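Local atomic coordinates of fusolin (Unidentified entomopoxvirus, PDB entry 4YN2), a protein that forms the crystalline spindles that enhance entomopoxvirus virulence and, as a member of the lytic polysaccharide monooxygenase family, probably binds and cleaves chitin. Residues A[140-145]-A[212-217]; A[144-149]-A[171-176]; A[37-42]-A[105-110]. All coordinates share one frame; numbering follows the deposited sequence.

Overall arrangement
Interaction 3 comes first along the chain: it brings the loop 105-110 back onto helix 31-48 and closes a section that includes helices 51-63 and 79-86. Interactions 1 and 2 both open later, from the same place, sharing Pro144 and Ser145. Interaction 2 pairs strand 145-152 with strand 168-174 and is nested within the longer closure of interaction 1, which returns through strand 206-214. Strand 145-152 thus lies between two antiparallel neighbours in one sheet, and Gln213 N donates to Tyr146 O where the two contacts touch. Interaction 3 belongs to the helical region, its centre about 28 Å from that of interaction 1 and 29 Å from that of interaction 2.

Interaction 1 (A[140-145]-A[212-217]); sequences AVHEPS and WQRLDP. With ZN (zinc ion), chain C; NAG (2-acetamido-2-deoxy-beta-D-glucopyranose), chain B.
His142 and Arg214 meet beside the zinc site, where the loop leading into strand 145-152 reaches the end of strand 206-214. His142 NE2 binds the zinc at 1.9 Å and His1 supplies its backbone N, an arrangement consistent with the histidine brace of lytic polysaccharide monooxygenases. Arg214 brings NH1 over one face of the imidazole, while His142 CB lies against a face of the guanidinium; the two planes are 34° apart. NH1 sits toward the ring rim, 3.0 Å from His142 ND1, but both atoms are donors and no hydrogen bond joins them. Farther off, Ala140 O lies over the centre of the opposite face.

The polar contacts converge on Ser145 and Pro144. With chi1 at 64°, Ser145 OG is turned back to donate to His142 O in the carbonyl plane, while accepting from Trp212 NE1 at 2.8 Å; this buried hydroxyl therefore ties the histidine's backbone to the indole. Pro144 O takes a nearly straight N-H bond from Leu215 N (3.0 Å), with the donor well above the carbonyl plane, next to the antiparallel non-hydrogen-bonded pair Ser145-Arg214. Water 1 donates both to Pro144 O and to Asp216 OD2. The same carboxylate oxygen makes a salt bridge with Arg214 NE at 2.7 Å, which restrains the arginine on the side away from the histidine.

Apolar contacts finish the interface. The outer six-membered ring of Trp212 is slid well aside from the His142 ring, with little overlap despite nearly parallel planes. Pro144, which follows a cis peptide, offers CB to Leu215 CD1 at 3.7 Å. The two methyl branches of Leu215 divide their contacts: CD1 presses on the backbone of Ser145, and CD2 approaches the acetamido O7 of the chain B N-acetylglucosamine to 3.3 Å.

Interaction 2 (A[144-149]-A[171-176]); sequences PSYYEV and IYNDTV. With NAG (2-acetamido-2-deoxy-beta-D-glucopyranose), chain D.
A glycosylated antiparallel strand pair is formed here, Tyr147, Glu148 and Val149 of strand 145-152 facing Asp174, Asn173 and Tyr172 of strand 168-174. The two short strand axes run 4.6 Å apart and are almost exactly antiparallel. Tyr147 and Asp174 exchange two backbone bonds, of which Tyr147 N to Asp174 O is the shorter at 2.8 Å. Further along, Val149 N donates to Tyr172 O, and Val149 O is gripped by two amides, Ile171 N at 2.9 Å and Tyr172 N at 3.2 Å. Two residues opposite one make a classic beta bulge.

On one face of the sheet, Glu148 and Asn173 run alongside each other in a common direction, their carboxylate and amide planes nearly perpendicular. Asn173 ND2 is covalently linked to C1 of the chain D N-acetylglucosamine, within the sequon Asn173-Asp174-Thr175. Glu148 CG, anti to the carbonyl carbon (chi1 -65°), starts an extended chain whose OE2 accepts from the acetamido N2 of this sugar at 2.7 Å and 170°, a second tether that would restrain how the sugar turns about Asn173. Glu148 OE1 is held in turn by Tyr150 OH and Arg211. Tyr146 brings its ring obliquely to the same linkage, with CD2 3.4 Å from Asn173 OD1.

The other face carries Tyr147, Val149, Tyr172 and Asp174; its contacts across the strands are mainly apolar. Val176, beyond the strand end, crosses the Tyr147 side chain at about a right angle and touches CD1 with CG2 at 3.6 Å. Val149 packs obliquely on Tyr172, their CB atoms 3.9 Å apart. Phe195 of strand 191-200 meets both tyrosines from the other sheet. Such a pair, sugar-bearing on one face, with Tyr147 and Val149 buried against strand 191-200 on the other, fits the immunoglobulin-like beta sandwich of this family.

Interaction 3 (A[37-42]-A[105-110]); sequences YQYVYD and DKSGVD
This is a buried helix-to-loop contact in the helical region of the fold, made by Tyr39 and Val40 of helix 31-48 against Asp105, Ser107 and Gly108, where a loop turns into a short 3-10 segment. No direct hydrogen bond joins the two sides; the contact rests on van der Waals packing, with two waters bridging it weakly. Val40 points at the turn, its CG2 resting 3.6 Å from Gly108 N and also lying near Asp105 O. Val40 and Asp105 run antiparallel past one another, with CG1 and CG2 of the valine beside the carboxylate.

Tyr39, extended from the helix with CG anti to its backbone N (chi1 180°), runs beside Gly108, CD2 lying 3.7 Å from the glycine CA. Farther out, Ser107 OG meets the ring edge near CE2 at 3.5 Å. Water 4 binds Tyr39 OH at 2.8 Å and reaches Ser107 OG weakly, while water 3 donates to Ser107 O and is weakly bound to the phenol.

The turn holds its own shape. Asp105 OD1 accepts from Ser107 N at 3.0 Å, an Asx turn, and also from Ser107 OG. Lys43, one turn along the same helix, forms a salt bridge with Asp105 OD2. Glu61 of helix 51-63 touches Val40 and makes weak hydrogen bonds to Gly108 N and Val109 N, so the 3-10 segment meets both that helix and helix 31-48, ahead of strand 118-121.

Interaction 1 (A[140-145]-A[212-217])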
loop_
_atom_site.group_PDB
_atom_site.type_symbol
_atom_site.label_atom_id
_atom_site.label_comp_id
_atom_site.label_asym_id
_atom_site.label_seq_id
_atom_site.Cartn_x
_atom_site.Cartn_y
_atom_site.Cartn_z
ATOM N N ALA A 140 -5.536 -20.697 -3.363
ATOM C CA ALA A 140 -5.579 -22.048 -2.791
ATOM C C ALA A 140 -5.988 -21.957 -1.314
ATOM O O ALA A 140 -5.623 -20.994 -0.642
ATOM C CB ALA A 140 -4.228 -22.722 -2.921
ATOM N N VAL A 141 -6.753 -22.929 -0.820
ATOM C CA VAL A 141 -7.184 -22.959 0.577
ATOM C C VAL A 141 -6.083 -23.633 1.386
ATOM O O VAL A 141 -5.900 -24.841 1.251
ATOM C CB VAL A 141 -8.541 -23.695 0.718
ATOM C CG1 VAL A 141 -8.944 -23.871 2.181
ATOM C CG2 VAL A 141 -9.628 -22.967 -0.069
ATOM N N HIS A 142 -5.349 -22.861 2.207
ATOM C CA HIS A 142 -4.285 -23.385 3.072
ATOM C C HIS A 142 -4.675 -23.249 4.519
ATOM O O HIS A 142 -4.740 -22.143 5.043
ATOM C CB HIS A 142 -2.948 -22.653 2.860
ATOM C CG HIS A 142 -2.426 -22.665 1.468
ATOM N ND1 HIS A 142 -2.508 -23.785 0.666
ATOM C CD2 HIS A 142 -1.744 -21.703 0.808
ATOM C CE1 HIS A 142 -1.943 -23.443 -0.478
ATOM N NE2 HIS A 142 -1.439 -22.208 -0.422
ATOM N N GLU A 143 -4.976 -24.368 5.163
ATOM C CA GLU A 143 -5.303 -24.412 6.575
ATOM C C GLU A 143 -4.609 -25.632 7.163
ATOM O O GLU A 143 -4.501 -26.638 6.468
ATOM C CB GLU A 143 -6.816 -24.457 6.795
ATOM C CG GLU A 143 -7.512 -23.182 6.345
ATOM C CD GLU A 143 -9.002 -23.110 6.613
ATOM O OE1 GLU A 143 -9.691 -22.351 5.893
ATOM O OE2 GLU A 143 -9.488 -23.845 7.502
ATOM N N PRO A 144 -4.064 -25.566 8.390
ATOM C CA PRO A 144 -4.123 -24.447 9.338
ATOM C C PRO A 144 -3.238 -23.259 8.923
ATOM O O PRO A 144 -2.152 -23.427 8.364
ATOM C CB PRO A 144 -3.651 -25.091 10.643
ATOM C CG PRO A 144 -2.725 -26.173 10.205
ATOM C CD PRO A 144 -3.373 -26.730 8.974
ATOM N N SER A 145 -3.724 -22.056 9.203
ATOM C CA SER A 145 -3.006 -20.820 8.924
ATOM C C SER A 145 -3.569 -19.696 9.782
ATOM O O SER A 145 -4.643 -19.838 10.354
ATOM C CB SER A 145 -3.118 -20.468 7.442
ATOM O OG SER A 145 -4.469 -20.209 7.094
ATOM N N TRP A 212 0.017 -13.800 5.769
ATOM C CA TRP A 212 -0.775 -15.022 5.850
ATOM C C TRP A 212 0.214 -16.151 6.049
ATOM O O TRP A 212 0.941 -16.492 5.125
ATOM C CB TRP A 212 -1.612 -15.210 4.595
ATOM C CG TRP A 212 -2.527 -16.392 4.651
ATOM C CD1 TRP A 212 -3.078 -16.964 5.761
ATOM C CD2 TRP A 212 -2.943 -17.187 3.545
ATOM N NE1 TRP A 212 -3.882 -18.010 5.401
ATOM C CE2 TRP A 212 -3.828 -18.167 4.043
ATOM C CE3 TRP A 212 -2.684 -17.147 2.170
ATOM C CZ2 TRP A 212 -4.460 -19.088 3.217
ATOM C CZ3 TRP A 212 -3.294 -18.079 1.353
ATOM C CH2 TRP A 212 -4.176 -19.030 1.873
ATOM N N GLN A 213 0.283 -16.684 7.252
ATOM C CA GLN A 213 1.259 -17.695 7.615
ATOM C C GLN A 213 0.649 -19.069 7.783
ATOM O O GLN A 213 -0.237 -19.238 8.612
ATOM C CB GLN A 213 1.917 -17.273 8.927
ATOM C CG GLN A 213 2.996 -18.229 9.456
ATOM C CD GLN A 213 4.104 -18.453 8.469
ATOM O OE1 GLN A 213 4.742 -17.509 7.998
ATOM N NE2 GLN A 213 4.414 -19.696 8.166
ATOM N N ARG A 214 1.170 -20.061 7.061
ATOM C CA ARG A 214 0.740 -21.442 7.243
ATOM C C ARG A 214 1.411 -22.036 8.468
ATOM O O ARG A 214 2.599 -21.789 8.682
ATOM C CB ARG A 214 1.100 -22.307 6.034
ATOM C CG ARG A 214 0.352 -21.964 4.771
ATOM C CD ARG A 214 0.795 -22.797 3.568
ATOM N NE ARG A 214 0.635 -24.247 3.773
ATOM C CZ ARG A 214 0.358 -25.150 2.832
ATOM N NH1 ARG A 214 0.168 -24.773 1.573
ATOM N NH2 ARG A 214 0.244 -26.434 3.149
ATOM N N LEU A 215 0.671 -22.843 9.245
ATOM C CA LEU A 215 1.213 -23.527 10.415
ATOM C C LEU A 215 1.553 -24.962 10.037
ATOM O O LEU A 215 0.777 -25.879 10.296
ATOM C CB LEU A 215 0.243 -23.509 11.600
ATOM C CG LEU A 215 -0.348 -22.146 11.988
ATOM C CD1 LEU A 215 -1.786 -22.160 11.802
ATOM C CD2 LEU A 215 -0.112 -21.820 13.429
ATOM N N ASP A 216 2.686 -25.158 9.382
ATOM C CA ASP A 216 3.112 -26.502 8.996
ATOM C C ASP A 216 4.643 -26.546 8.898
ATOM O O ASP A 216 5.277 -25.483 8.930
ATOM C CB ASP A 216 2.416 -26.932 7.691
ATOM C CG ASP A 216 2.636 -26.040 6.495
ATOM O OD1 ASP A 216 3.772 -25.572 6.308
ATOM O OD2 ASP A 216 1.688 -25.875 5.703
ATOM N N PRO A 217 5.261 -27.747 8.788
ATOM C CA PRO A 217 6.731 -27.817 8.754
ATOM C C PRO A 217 7.417 -26.960 7.685
ATOM O O PRO A 217 8.496 -26.462 7.958
ATOM C CB PRO A 217 6.986 -29.301 8.498
ATOM C CG PRO A 217 5.840 -29.968 9.169
ATOM C CD PRO A 217 4.679 -29.106 8.805
HETATM ZN ZN ZN C . -0.288 -21.349 -1.694
HETATM C C1 NAG B . 2.547 -18.707 18.750
HETATM C C2 NAG B . 2.798 -20.178 18.426
HETATM C C3 NAG B . 3.461 -20.844 19.630
HETATM C C4 NAG B . 4.701 -20.065 20.059
HETATM C C5 NAG B . 4.334 -18.608 20.324
HETATM C C6 NAG B . 5.508 -17.727 20.680
HETATM C C7 NAG B . 1.250 -21.369 16.909
HETATM C C8 NAG B . -0.064 -22.087 16.811
HETATM N N2 NAG B . 1.541 -20.839 18.111
HETATM O O3 NAG B . 3.818 -22.173 19.264
HETATM O O4 NAG B . 5.221 -20.622 21.259
HETATM O O5 NAG B . 3.745 -18.051 19.142
HETATM O O6 NAG B . 6.361 -17.498 19.565
HETATM O O7 NAG B . 2.012 -21.279 15.951
HETATM O O HOH W 1 -1.118 -25.369 6.398
#

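Interaction 2 (A[144-149]-A[171-176])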
loop_
_atom_site.group_PDB
_atom_site.type_symbol
_atom_site.label_atom_id
_atom_site.label_comp_id
_atom_site.label_asym_id
_atom_site.label_seq_id
_atom_site.Cartn_x
_atom_site.Cartn_y
_atom_site.Cartn_z
ATOM N N PRO A 144 -4.064 -25.566 8.390
ATOM C CA PRO A 144 -4.123 -24.447 9.338
ATOM C C PRO A 144 -3.238 -23.259 8.923
ATOM O O PRO A 144 -2.152 -23.427 8.364
ATOM C CB PRO A 144 -3.651 -25.091 10.643
ATOM C CG PRO A 144 -2.725 -26.173 10.205
ATOM C CD PRO A 144 -3.373 -26.730 8.974
ATOM N N SER A 145 -3.724 -22.056 9.203
ATOM C CA SER A 145 -3.006 -20.820 8.924
ATOM C C SER A 145 -3.569 -19.696 9.782
ATOM O O SER A 145 -4.643 -19.838 10.354
ATOM C CB SER A 145 -3.118 -20.468 7.442
ATOM O OG SER A 145 -4.469 -20.209 7.094
ATOM N N TYR A 146 -2.857 -18.583 9.869
ATOM C CA TYR A 146 -3.338 -17.411 10.599
ATOM C C TYR A 146 -2.856 -16.159 9.902
ATOM O O TYR A 146 -1.975 -16.216 9.041
ATOM C CB TYR A 146 -2.914 -17.423 12.083
ATOM C CG TYR A 146 -1.425 -17.391 12.312
ATOM C CD1 TYR A 146 -0.669 -18.549 12.238
ATOM C CD2 TYR A 146 -0.778 -16.214 12.669
ATOM C CE1 TYR A 146 0.706 -18.529 12.436
ATOM C CE2 TYR A 146 0.592 -16.184 12.888
ATOM C CZ TYR A 146 1.332 -17.351 12.794
ATOM O OH TYR A 146 2.688 -17.364 13.012
ATOM N N TYR A 147 -3.492 -15.041 10.236
ATOM C CA TYR A 147 -3.202 -13.747 9.649
ATOM C C TYR A 147 -2.675 -12.773 10.667
ATOM O O TYR A 147 -3.243 -12.667 11.742
ATOM C CB TYR A 147 -4.483 -13.152 9.047
ATOM C CG TYR A 147 -4.869 -13.766 7.727
ATOM C CD1 TYR A 147 -5.608 -14.939 7.673
ATOM C CD2 TYR A 147 -4.481 -13.184 6.529
ATOM C CE1 TYR A 147 -5.976 -15.504 6.458
ATOM C CE2 TYR A 147 -4.829 -13.748 5.307
ATOM C CZ TYR A 147 -5.567 -14.914 5.273
ATOM O OH TYR A 147 -5.925 -15.453 4.067
ATOM N N GLU A 148 -1.618 -12.041 10.315
ATOM C CA GLU A 148 -1.121 -10.925 11.097
ATOM C C GLU A 148 -1.240 -9.710 10.239
ATOM O O GLU A 148 -0.965 -9.791 9.037
ATOM C CB GLU A 148 0.329 -11.112 11.551
ATOM C CG GLU A 148 0.540 -12.261 12.518
ATOM C CD GLU A 148 1.998 -12.553 12.794
ATOM O OE1 GLU A 148 2.865 -12.016 12.070
ATOM O OE2 GLU A 148 2.281 -13.320 13.740
ATOM N N VAL A 149 -1.659 -8.591 10.824
ATOM C CA VAL A 149 -1.713 -7.320 10.126
ATOM C C VAL A 149 -0.895 -6.341 10.921
ATOM O O VAL A 149 -1.071 -6.234 12.137
ATOM C CB VAL A 149 -3.140 -6.782 9.882
ATOM C CG1 VAL A 149 -3.100 -5.553 8.984
ATOM C CG2 VAL A 149 -4.031 -7.854 9.266
ATOM N N ILE A 171 -1.151 -4.893 14.705
ATOM C CA ILE A 171 -2.504 -4.480 15.125
ATOM C C ILE A 171 -3.501 -5.646 15.089
ATOM O O ILE A 171 -4.611 -5.486 15.584
ATOM C CB ILE A 171 -3.027 -3.281 14.282
ATOM C CG1 ILE A 171 -3.123 -3.613 12.770
ATOM C CG2 ILE A 171 -2.129 -2.059 14.530
ATOM C CD1 ILE A 171 -3.916 -2.619 11.948
ATOM N N TYR A 172 -3.140 -6.800 14.504
ATOM C CA TYR A 172 -4.079 -7.907 14.400
ATOM C C TYR A 172 -3.364 -9.232 14.272
ATOM O O TYR A 172 -2.357 -9.327 13.581
ATOM C CB TYR A 172 -4.971 -7.700 13.187
ATOM C CG TYR A 172 -6.136 -8.650 13.072
ATOM C CD1 TYR A 172 -7.325 -8.411 13.752
ATOM C CD2 TYR A 172 -6.088 -9.739 12.209
ATOM C CE1 TYR A 172 -8.430 -9.243 13.595
ATOM C CE2 TYR A 172 -7.167 -10.610 12.082
ATOM C CZ TYR A 172 -8.353 -10.337 12.745
ATOM O OH TYR A 172 -9.431 -11.177 12.561
ATOM N N ASN A 173 -3.868 -10.231 14.967
ATOM C CA ASN A 173 -3.344 -11.573 14.926
ATOM C C ASN A 173 -4.482 -12.554 15.197
ATOM O O ASN A 173 -4.990 -12.612 16.319
ATOM C CB ASN A 173 -2.213 -11.738 15.913
ATOM C CG ASN A 173 -1.490 -13.030 15.743
ATOM O OD1 ASN A 173 -1.733 -13.788 14.801
ATOM N ND2 ASN A 173 -0.596 -13.323 16.658
ATOM N N ASP A 174 -4.901 -13.307 14.170
ATOM C CA ASP A 174 -6.054 -14.197 14.330
ATOM C C ASP A 174 -6.149 -15.237 13.235
ATOM O O ASP A 174 -5.540 -15.077 12.186
ATOM C CB ASP A 174 -7.345 -13.331 14.284
ATOM C CG ASP A 174 -8.591 -13.945 14.913
ATOM O OD1 ASP A 174 -8.446 -14.840 15.750
ATOM O OD2 ASP A 174 -9.707 -13.462 14.614
ATOM N N THR A 175 -6.939 -16.293 13.483
ATOM C CA THR A 175 -7.373 -17.249 12.462
ATOM C C THR A 175 -8.618 -16.608 11.888
ATOM O O THR A 175 -9.387 -16.015 12.637
ATOM C CB THR A 175 -7.621 -18.643 13.006
ATOM O OG1 THR A 175 -8.477 -18.547 14.136
ATOM C CG2 THR A 175 -6.348 -19.359 13.343
ATOM N N VAL A 176 -8.790 -16.664 10.587
ATOM C CA VAL A 176 -9.858 -15.961 9.892
ATOM C C VAL A 176 -10.800 -16.962 9.212
ATOM O O VAL A 176 -10.332 -17.942 8.640
ATOM C CB VAL A 176 -9.159 -15.015 8.864
ATOM C CG1 VAL A 176 -10.108 -14.489 7.804
ATOM C CG2 VAL A 176 -8.444 -13.868 9.580
HETATM C C1 NAG D . 0.153 -14.541 16.629
HETATM C C2 NAG D . 1.553 -14.359 17.209
HETATM C C3 NAG D . 2.271 -15.707 17.161
HETATM C C4 NAG D . 1.436 -16.786 17.845
HETATM C C5 NAG D . 0.016 -16.815 17.289
HETATM C C6 NAG D . -0.901 -17.778 18.014
HETATM C C7 NAG D . 2.945 -12.329 17.030
HETATM C C8 NAG D . 3.577 -11.357 16.084
HETATM N N2 NAG D . 2.300 -13.361 16.463
HETATM O O3 NAG D . 3.506 -15.552 17.847
HETATM O O4 NAG D . 2.012 -18.066 17.631
HETATM O O5 NAG D . -0.559 -15.506 17.402
HETATM O O6 NAG D . -0.884 -17.594 19.417
HETATM O O7 NAG D . 3.033 -12.200 18.246
HETATM O O HOH W 2 -7.015 -18.472 8.924
#

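Interaction 3 (A[37-42]-A[105-110])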
loop_
_atom_site.group_PDB
_atom_site.type_symbol
_atom_site.label_atom_id
_atom_site.label_comp_id
_atom_site.label_asym_id
_atom_site.label_seq_id
_atom_site.Cartn_x
_atom_site.Cartn_y
_atom_site.Cartn_z
ATOM N N TYR A 37 8.521 -1.943 -12.319
ATOM C CA TYR A 37 8.859 -2.790 -13.458
ATOM C C TYR A 37 10.248 -2.410 -13.982
ATOM O O TYR A 37 11.122 -3.269 -14.120
ATOM C CB TYR A 37 7.800 -2.622 -14.558
ATOM C CG TYR A 37 8.003 -3.518 -15.754
ATOM C CD1 TYR A 37 8.864 -3.154 -16.785
ATOM C CD2 TYR A 37 7.294 -4.707 -15.889
ATOM C CE1 TYR A 37 9.078 -3.993 -17.878
ATOM C CE2 TYR A 37 7.491 -5.547 -16.982
ATOM C CZ TYR A 37 8.361 -5.174 -17.989
ATOM O OH TYR A 37 8.510 -5.997 -19.078
ATOM N N GLN A 38 10.449 -1.114 -14.230
ATOM C CA GLN A 38 11.686 -0.614 -14.820
ATOM C C GLN A 38 12.886 -0.751 -13.886
ATOM O O GLN A 38 13.988 -0.962 -14.381
ATOM C CB GLN A 38 11.508 0.817 -15.331
ATOM C CG GLN A 38 10.547 0.796 -16.535
ATOM C CD GLN A 38 10.176 2.144 -17.089
ATOM O OE1 GLN A 38 10.436 3.178 -16.486
ATOM N NE2 GLN A 38 9.531 2.157 -18.257
ATOM N N TYR A 39 12.678 -0.721 -12.566
ATOM C CA TYR A 39 13.731 -0.951 -11.573
ATOM C C TYR A 39 14.341 -2.368 -11.718
ATOM O O TYR A 39 15.558 -2.519 -11.790
ATOM C CB TYR A 39 13.126 -0.797 -10.169
ATOM C CG TYR A 39 14.102 -1.014 -9.043
ATOM C CD1 TYR A 39 14.804 0.050 -8.494
ATOM C CD2 TYR A 39 14.275 -2.269 -8.478
ATOM C CE1 TYR A 39 15.678 -0.132 -7.429
ATOM C CE2 TYR A 39 15.151 -2.467 -7.416
ATOM C CZ TYR A 39 15.854 -1.395 -6.895
ATOM O OH TYR A 39 16.701 -1.594 -5.836
ATOM N N VAL A 40 13.488 -3.394 -11.739
ATOM C CA VAL A 40 13.934 -4.789 -11.876
ATOM C C VAL A 40 14.495 -5.014 -13.301
ATOM O O VAL A 40 15.517 -5.683 -13.453
ATOM C CB VAL A 40 12.804 -5.794 -11.539
ATOM C CG1 VAL A 40 13.219 -7.230 -11.878
ATOM C CG2 VAL A 40 12.429 -5.690 -10.065
ATOM N N TYR A 41 13.821 -4.475 -14.324
ATOM C CA TYR A 41 14.272 -4.575 -15.725
ATOM C C TYR A 41 15.710 -4.032 -15.864
ATOM O O TYR A 41 16.601 -4.755 -16.311
ATOM C CB TYR A 41 13.319 -3.772 -16.628
ATOM C CG TYR A 41 13.561 -3.877 -18.117
ATOM C CD1 TYR A 41 14.563 -3.132 -18.735
ATOM C CD2 TYR A 41 12.689 -4.584 -18.932
ATOM C CE1 TYR A 41 14.730 -3.146 -20.118
ATOM C CE2 TYR A 41 12.837 -4.594 -20.317
ATOM C CZ TYR A 41 13.846 -3.858 -20.911
ATOM O OH TYR A 41 13.984 -3.904 -22.282
ATOM N N ASP A 42 15.935 -2.786 -15.411
ATOM C CA ASP A 42 17.250 -2.132 -15.483
ATOM C C ASP A 42 18.273 -2.813 -14.576
ATOM O O ASP A 42 19.431 -2.922 -14.967
ATOM C CB ASP A 42 17.146 -0.638 -15.140
ATOM C CG ASP A 42 16.337 0.169 -16.143
ATOM O OD1 ASP A 42 16.128 -0.320 -17.261
ATOM O OD2 ASP A 42 15.889 1.283 -15.791
ATOM N N ASP A 105 12.912 -11.778 -8.161
ATOM C CA ASP A 105 13.142 -10.404 -7.772
ATOM C C ASP A 105 11.856 -9.599 -7.856
ATOM O O ASP A 105 11.412 -9.228 -8.946
ATOM C CB ASP A 105 14.218 -9.790 -8.672
ATOM C CG ASP A 105 14.757 -8.464 -8.179
ATOM O OD1 ASP A 105 14.159 -7.886 -7.226
ATOM O OD2 ASP A 105 15.790 -8.008 -8.718
ATOM N N LYS A 106 11.284 -9.288 -6.682
ATOM C CA LYS A 106 10.099 -8.457 -6.573
ATOM C C LYS A 106 10.468 -7.148 -5.851
ATOM O O LYS A 106 9.587 -6.449 -5.363
ATOM C CB LYS A 106 9.001 -9.213 -5.837
ATOM C CG LYS A 106 8.549 -10.487 -6.556
ATOM C CD LYS A 106 8.052 -11.505 -5.588
ATOM C CE LYS A 106 7.588 -12.763 -6.279
ATOM N NZ LYS A 106 7.843 -13.975 -5.470
ATOM N N SER A 107 11.771 -6.802 -5.798
ATOM C CA SER A 107 12.251 -5.639 -5.042
ATOM C C SER A 107 11.825 -4.302 -5.647
ATOM O O SER A 107 11.862 -3.301 -4.944
ATOM C CB SER A 107 13.769 -5.675 -4.885
ATOM O OG SER A 107 14.403 -5.603 -6.150
ATOM N N GLY A 108 11.376 -4.282 -6.898
ATOM C CA GLY A 108 10.845 -3.064 -7.493
ATOM C C GLY A 108 9.602 -2.582 -6.771
ATOM O O GLY A 108 9.366 -1.380 -6.647
ATOM N N VAL A 109 8.821 -3.522 -6.235
ATOM C CA VAL A 109 7.594 -3.205 -5.504
ATOM C C VAL A 109 7.920 -2.632 -4.107
ATOM O O VAL A 109 7.044 -2.036 -3.482
ATOM C CB VAL A 109 6.685 -4.473 -5.449
ATOM C CG1 VAL A 109 5.470 -4.275 -4.558
ATOM C CG2 VAL A 109 6.241 -4.853 -6.855
ATOM N N ASP A 110 9.158 -2.772 -3.633
ATOM C CA ASP A 110 9.549 -2.262 -2.329
ATOM C C ASP A 110 10.187 -0.881 -2.388
ATOM O O ASP A 110 10.529 -0.363 -1.334
ATOM C CB ASP A 110 10.513 -3.243 -1.646
ATOM C CG ASP A 110 10.560 -3.070 -0.138
ATOM O OD1 ASP A 110 9.492 -3.174 0.508
ATOM O OD2 ASP A 110 11.646 -2.767 0.387
HETATM O O HOH W 3 14.115 -2.115 -3.802
HETATM O O HOH W 4 17.343 -4.255 -5.187
#